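Local atomic coordinates of polygalacturonase (Pectobacterium carotovorum subsp. carotovorum, PDB entry 1BHE), a protein that hydrolyses the alpha-1,4 linkages between galacturonosyl units of polygalacturonic acid, which contributes to maceration and soft-rotting of plant tissue. Residues L57-P60 / S61-L65; K130-W134 / W135-A139. One frame throughout, in Å; residues are numbered along the deposited sequence.

Contact 1 (L57-P60 / S61-L65)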
ATOM      1  N   LEU A  57     -10.944 -15.210  -0.557  1.00  4.99           N
ATOM      2  CA  LEU A  57     -10.774 -15.960   0.666  1.00  4.10           C
ATOM      3  C   LEU A  57     -10.984 -15.031   1.866  1.00  5.01           C
ATOM      4  O   LEU A  57     -10.678 -13.841   1.787  1.00  4.20           O
ATOM      5  CB  LEU A  57      -9.363 -16.561   0.751  1.00  4.38           C
ATOM      6  CG  LEU A  57      -8.947 -17.547  -0.339  1.00  4.25           C
ATOM      7  CD1 LEU A  57      -7.442 -17.811  -0.310  1.00  4.12           C
ATOM      8  CD2 LEU A  57      -9.722 -18.855  -0.211  1.00  4.60           C
ATOM      9  N   SER A  58     -11.492 -15.592   2.952  1.00  5.27           N
ATOM     10  CA  SER A  58     -11.672 -14.840   4.194  1.00  4.81           C
ATOM     11  C   SER A  58     -10.763 -15.416   5.277  1.00  4.71           C
ATOM     12  O   SER A  58     -10.757 -16.618   5.564  1.00  4.51           O
ATOM     13  CB  SER A  58     -13.121 -14.901   4.672  1.00  6.28           C
ATOM     14  OG  SER A  58     -13.294 -14.202   5.892  1.00  8.23           O
ATOM     15  N   LEU A  59      -9.983 -14.541   5.901  1.00  5.62           N
ATOM     16  CA  LEU A  59      -9.069 -14.951   6.961  1.00  5.50           C
ATOM     17  C   LEU A  59      -9.670 -14.730   8.336  1.00  5.26           C
ATOM     18  O   LEU A  59      -9.874 -13.586   8.744  1.00  4.28           O
ATOM     19  CB  LEU A  59      -7.780 -14.137   6.790  1.00  7.00           C
ATOM     20  CG  LEU A  59      -6.566 -14.552   7.619  1.00  7.44           C
ATOM     21  CD1 LEU A  59      -6.272 -16.033   7.460  1.00  8.70           C
ATOM     22  CD2 LEU A  59      -5.352 -13.710   7.231  1.00  8.76           C
ATOM     23  N   PRO A  60      -9.955 -15.796   9.076  1.00  5.22           N
ATOM     24  CA  PRO A  60     -10.554 -15.708  10.397  1.00  5.71           C
ATOM     25  C   PRO A  60      -9.608 -15.123  11.434  1.00  6.06           C
ATOM     26  O   PRO A  60      -8.383 -15.138  11.277  1.00  6.64           O
ATOM     27  CB  PRO A  60     -10.955 -17.138  10.757  1.00  5.88           C
ATOM     28  CG  PRO A  60     -10.911 -17.875   9.453  1.00  6.40           C
ATOM     29  CD  PRO A  60      -9.791 -17.211   8.668  1.00  5.48           C
ATOM     30  N   SER A  61     -10.171 -14.579  12.503  1.00  5.69           N
ATOM     31  CA  SER A  61      -9.399 -13.961  13.572  1.00  5.89           C
ATOM     32  C   SER A  61      -8.489 -14.984  14.249  1.00  5.84           C
ATOM     33  O   SER A  61      -8.946 -16.079  14.580  1.00  5.58           O
ATOM     34  CB  SER A  61     -10.327 -13.390  14.656  1.00  5.34           C
ATOM     35  OG  SER A  61      -9.546 -12.698  15.625  1.00  4.43           O
ATOM     36  N   GLY A  62      -7.231 -14.629  14.462  1.00  6.07           N
ATOM     37  CA  GLY A  62      -6.267 -15.506  15.115  1.00  5.90           C
ATOM     38  C   GLY A  62      -5.674 -16.579  14.218  1.00  6.35           C
ATOM     39  O   GLY A  62      -4.847 -17.385  14.655  1.00  6.71           O
ATOM     40  N   VAL A  63      -6.121 -16.664  12.978  1.00  6.70           N
ATOM     41  CA  VAL A  63      -5.681 -17.640  11.991  1.00  5.84           C
ATOM     42  C   VAL A  63      -4.803 -16.968  10.945  1.00  6.05           C
ATOM     43  O   VAL A  63      -4.957 -15.791  10.613  1.00  5.01           O
ATOM     44  CB  VAL A  63      -6.903 -18.312  11.334  1.00  6.42           C
ATOM     45  CG1 VAL A  63      -6.519 -19.281  10.228  1.00  5.01           C
ATOM     46  CG2 VAL A  63      -7.753 -19.017  12.387  1.00  6.31           C
ATOM     47  N   SER A  64      -3.829 -17.716  10.411  1.00  6.15           N
ATOM     48  CA  SER A  64      -2.903 -17.173   9.433  1.00  5.45           C
ATOM     49  C   SER A  64      -2.802 -18.057   8.189  1.00  6.24           C
ATOM     50  O   SER A  64      -3.285 -19.186   8.152  1.00  5.10           O
ATOM     51  CB  SER A  64      -1.504 -17.044  10.058  1.00  5.43           C
ATOM     52  OG  SER A  64      -1.479 -16.125  11.140  1.00  5.54           O
ATOM     53  N   LEU A  65      -2.131 -17.522   7.176  1.00  6.27           N
ATOM     54  CA  LEU A  65      -1.856 -18.229   5.941  1.00  7.23           C
ATOM     55  C   LEU A  65      -0.330 -18.321   5.811  1.00  7.38           C
ATOM     56  O   LEU A  65       0.363 -17.326   6.032  1.00  7.85           O
ATOM     57  CB  LEU A  65      -2.376 -17.526   4.700  1.00  8.92           C
ATOM     58  CG  LEU A  65      -3.539 -18.082   3.902  1.00 11.18           C
ATOM     59  CD1 LEU A  65      -3.658 -17.335   2.570  1.00 11.70           C
ATOM     60  CD2 LEU A  65      -3.454 -19.579   3.654  1.00 10.71           C
TER
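Pro60 and Val63 are the first and last residues of a type II beta turn, with Ser61 and Gly62 at its corners, a short link between strand 51-58 and strand 64-67 in the right-handed parallel beta-helix of this family 28 glycosidase. The turn closes through a hydrogen bond of 3.2 Å from Val63 N to Pro60 O. Its N-H points fairly straight at the oxygen (155°), but the donor stands above the carbonyl plane. At the second corner, Gly62 has a positive phi of 80°, a backbone shape that glycine adopts with ease and that a type II turn calls for at this place.

Apolar groups join the same two end residues. CG2 of Val63 lies 4.1 Å from CB of Pro60, while its other branch, CG1, stands 4.2 Å from Pro60 CD, so the two branches of the valine reach the CB and CD atoms of the ring. Proline suits the first position of the turn because its ring restricts phi and offers the valine a rigid apolar surface. Leu59 adds a second layer: with CG anti to the backbone N (chi1 -169°), its branched end reaches across the turn to the Val63 backbone, where one methyl, Leu59 CD1, comes to 3.4 Å from Val63 O.

Further out, Leu33 of helix 26-33 touches both Leu59 and Val63. Among the polar groups, Ser111 OG bonds to Pro60 O, giving that carbonyl a second partner, and Ser61 OG is held by Thr109 N.

Contact 2 (K130-W134 / W135-A139)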
ATOM      1  N   LYS A 130     -13.800 -11.302 -19.773  1.00 18.20           N
ATOM      2  CA  LYS A 130     -13.823 -10.032 -20.493  1.00 17.45           C
ATOM      3  C   LYS A 130     -12.793 -10.050 -21.618  1.00 17.02           C
ATOM      4  O   LYS A 130     -11.953 -10.941 -21.680  1.00 16.60           O
ATOM      5  CB  LYS A 130     -13.529  -8.850 -19.569  1.00 16.97           C
ATOM      6  CG  LYS A 130     -14.348  -8.677 -18.313  1.00 16.41           C
ATOM      7  CD  LYS A 130     -15.782  -8.263 -18.611  1.00 16.87           C
ATOM      8  CE  LYS A 130     -16.590  -8.115 -17.334  1.00 16.82           C
ATOM      9  NZ  LYS A 130     -18.045  -7.942 -17.602  1.00 16.67           N
ATOM     10  N   LYS A 131     -12.817  -9.033 -22.480  1.00 17.23           N
ATOM     11  CA  LYS A 131     -11.851  -8.937 -23.571  1.00 17.23           C
ATOM     12  C   LYS A 131     -10.483  -8.468 -23.089  1.00 17.23           C
ATOM     13  O   LYS A 131      -9.478  -8.607 -23.789  1.00 17.37           O
ATOM     14  CB  LYS A 131     -12.364  -7.955 -24.636  1.00 17.38           C
ATOM     15  CG  LYS A 131     -13.262  -8.594 -25.685  1.00 17.23           C
ATOM     16  CD  LYS A 131     -13.399  -7.692 -26.905  1.00 17.72           C
ATOM     17  CE  LYS A 131     -12.163  -7.794 -27.788  1.00 18.11           C
ATOM     18  NZ  LYS A 131     -12.341  -7.066 -29.076  1.00 18.57           N
ATOM     19  N   VAL A 132     -10.442  -7.845 -21.913  1.00 16.93           N
ATOM     20  CA  VAL A 132      -9.232  -7.224 -21.399  1.00 15.93           C
ATOM     21  C   VAL A 132      -8.769  -7.787 -20.056  1.00 15.23           C
ATOM     22  O   VAL A 132      -9.467  -8.547 -19.395  1.00 14.24           O
ATOM     23  CB  VAL A 132      -9.471  -5.711 -21.190  1.00 16.31           C
ATOM     24  CG1 VAL A 132      -9.555  -4.957 -22.506  1.00 17.04           C
ATOM     25  CG2 VAL A 132     -10.725  -5.487 -20.354  1.00 16.67           C
ATOM     26  N   SER A 133      -7.586  -7.335 -19.646  1.00 13.97           N
ATOM     27  CA  SER A 133      -7.026  -7.669 -18.343  1.00 13.07           C
ATOM     28  C   SER A 133      -7.489  -6.633 -17.322  1.00 12.40           C
ATOM     29  O   SER A 133      -8.066  -5.614 -17.712  1.00 12.42           O
ATOM     30  CB  SER A 133      -5.498  -7.616 -18.394  1.00 13.15           C
ATOM     31  OG  SER A 133      -5.050  -6.280 -18.573  1.00 12.91           O
ATOM     32  N   TRP A 134      -7.198  -6.855 -16.042  1.00 11.00           N
ATOM     33  CA  TRP A 134      -7.569  -5.876 -15.023  1.00 10.57           C
ATOM     34  C   TRP A 134      -6.883  -4.531 -15.269  1.00 10.25           C
ATOM     35  O   TRP A 134      -7.510  -3.478 -15.123  1.00 10.69           O
ATOM     36  CB  TRP A 134      -7.173  -6.359 -13.640  1.00  9.65           C
ATOM     37  CG  TRP A 134      -7.768  -7.595 -13.069  1.00  9.28           C
ATOM     38  CD1 TRP A 134      -7.071  -8.730 -12.738  1.00  9.18           C
ATOM     39  CD2 TRP A 134      -9.122  -7.846 -12.697  1.00  8.72           C
ATOM     40  NE1 TRP A 134      -7.917  -9.667 -12.202  1.00  8.90           N
ATOM     41  CE2 TRP A 134      -9.183  -9.148 -12.164  1.00  8.87           C
ATOM     42  CE3 TRP A 134     -10.301  -7.098 -12.777  1.00  8.94           C
ATOM     43  CZ2 TRP A 134     -10.369  -9.724 -11.711  1.00  8.80           C
ATOM     44  CZ3 TRP A 134     -11.476  -7.669 -12.322  1.00  9.31           C
ATOM     45  CH2 TRP A 134     -11.504  -8.968 -11.797  1.00  9.53           C
ATOM     46  N   TRP A 135      -5.592  -4.540 -15.612  1.00 10.14           N
ATOM     47  CA  TRP A 135      -4.895  -3.264 -15.816  1.00 11.39           C
ATOM     48  C   TRP A 135      -5.383  -2.511 -17.041  1.00 13.26           C
ATOM     49  O   TRP A 135      -5.369  -1.273 -17.045  1.00 13.24           O
ATOM     50  CB  TRP A 135      -3.385  -3.462 -15.850  1.00 10.29           C
ATOM     51  CG  TRP A 135      -2.815  -3.950 -14.549  1.00  9.40           C
ATOM     52  CD1 TRP A 135      -3.272  -3.709 -13.282  1.00  9.54           C
ATOM     53  CD2 TRP A 135      -1.630  -4.736 -14.407  1.00  9.79           C
ATOM     54  NE1 TRP A 135      -2.457  -4.332 -12.366  1.00  9.13           N
ATOM     55  CE2 TRP A 135      -1.446  -4.974 -13.030  1.00  9.50           C
ATOM     56  CE3 TRP A 135      -0.729  -5.303 -15.322  1.00  9.86           C
ATOM     57  CZ2 TRP A 135      -0.385  -5.738 -12.544  1.00 10.01           C
ATOM     58  CZ3 TRP A 135       0.320  -6.062 -14.835  1.00 10.58           C
ATOM     59  CH2 TRP A 135       0.483  -6.275 -13.455  1.00  9.83           C
ATOM     60  N   GLU A 136      -5.861  -3.204 -18.065  1.00 15.42           N
ATOM     61  CA  GLU A 136      -6.385  -2.555 -19.266  1.00 18.21           C
ATOM     62  C   GLU A 136      -7.629  -1.722 -19.006  1.00 20.03           C
ATOM     63  O   GLU A 136      -7.941  -0.822 -19.790  1.00 19.65           O
ATOM     64  CB  GLU A 136      -6.658  -3.608 -20.349  1.00 18.29           C
ATOM     65  CG  GLU A 136      -5.389  -3.951 -21.111  1.00 19.39           C
ATOM     66  CD  GLU A 136      -5.492  -5.154 -22.020  1.00 20.13           C
ATOM     67  OE1 GLU A 136      -6.358  -6.026 -21.818  1.00 20.35           O
ATOM     68  OE2 GLU A 136      -4.665  -5.231 -22.956  1.00 20.75           O
ATOM     69  N   LEU A 137      -8.349  -1.948 -17.909  1.00 22.18           N
ATOM     70  CA  LEU A 137      -9.505  -1.151 -17.538  1.00 24.63           C
ATOM     71  C   LEU A 137      -9.161   0.263 -17.079  1.00 26.21           C
ATOM     72  O   LEU A 137     -10.030   1.143 -17.116  1.00 26.35           O
ATOM     73  CB  LEU A 137     -10.306  -1.861 -16.442  1.00 24.69           C
ATOM     74  CG  LEU A 137     -10.897  -3.232 -16.773  1.00 24.92           C
ATOM     75  CD1 LEU A 137     -11.208  -4.004 -15.496  1.00 25.11           C
ATOM     76  CD2 LEU A 137     -12.157  -3.106 -17.619  1.00 25.09           C
ATOM     77  N   ALA A 138      -7.942   0.535 -16.635  1.00 28.54           N
ATOM     78  CA  ALA A 138      -7.537   1.853 -16.170  1.00 30.65           C
ATOM     79  C   ALA A 138      -7.536   2.895 -17.281  1.00 32.85           C
ATOM     80  O   ALA A 138      -8.085   3.989 -17.103  1.00 33.06           O
ATOM     81  CB  ALA A 138      -6.161   1.799 -15.525  1.00 30.92           C
ATOM     82  N   ALA A 139      -6.948   2.567 -18.433  1.00 34.64           N
ATOM     83  CA  ALA A 139      -6.935   3.504 -19.556  1.00 36.50           C
ATOM     84  C   ALA A 139      -8.363   3.985 -19.802  1.00 37.98           C
ATOM     85  O   ALA A 139      -8.650   5.179 -19.774  1.00 38.40           O
ATOM     86  CB  ALA A 139      -6.362   2.873 -20.810  1.00 36.66           C
TER
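Ser133 and Glu136 form a capping box where the chain leaves an irregular loop and turns into helix 136-144, their CA atoms 5.2 Å apart. Backbone bonds begin the winding: Leu137 N donates to Trp134 O over 3.3 Å, with the donor well above the carbonyl plane, and Glu136 N makes a weak bond to Ser133 O.

The side chains of the box then trade bonds with each other's backbones. Ser133 OG sits between its own N and carbonyl carbon (chi1 68°), from where it accepts from Glu136 N at 3.2 Å. Serine suits the place because its short hydroxyl can fold back onto an amide near the helix start whose backbone bond, to Ser133 O, is only weak. In return, the extended glutamate chain carries OE1 back to Ser133 N, a bond of 2.8 Å that reaches the carboxylate on its anti side, tilted 24° out of the carboxylate plane.

Apolar contacts flank the box. Leu137 spreads its two methyls, CD2 to Val132 CG2 at 3.9 Å and CD1 obliquely toward the Trp134 ring, whose indole also packs on Leu127 and Pro151. Trp135 turns elsewhere, its NE1 bonded to Ser172 O and its ring against Pro195 and Ala198, which ties the start of the helix to neighbouring loops. Beside the box, Val132 packs against the glutamate, its CB 3.6 Å from Glu136 CB.

Contact 1 precedes contact 2 along the chain, and their centres lie 30 Å apart, with nearest atoms about 12 Å apart and no touch. Both lie within the one family 28 sequence range but in different parts of the fold. Residues 57-65 are part of the beta-helix wall, joining strand 51-58 to strand 64-67, whereas residues 130-139 lie in the excursion after strand 118-120 that carries helix 136-144. The first thus shapes a bend in the scaffold, the second the start of a helix outside it. Contact 2 is nearer the catalytic region: the Ala138 side chain is about 8 Å from that of Asp223, the predicted proton donor, while contact 1 lies away from the annotated sites.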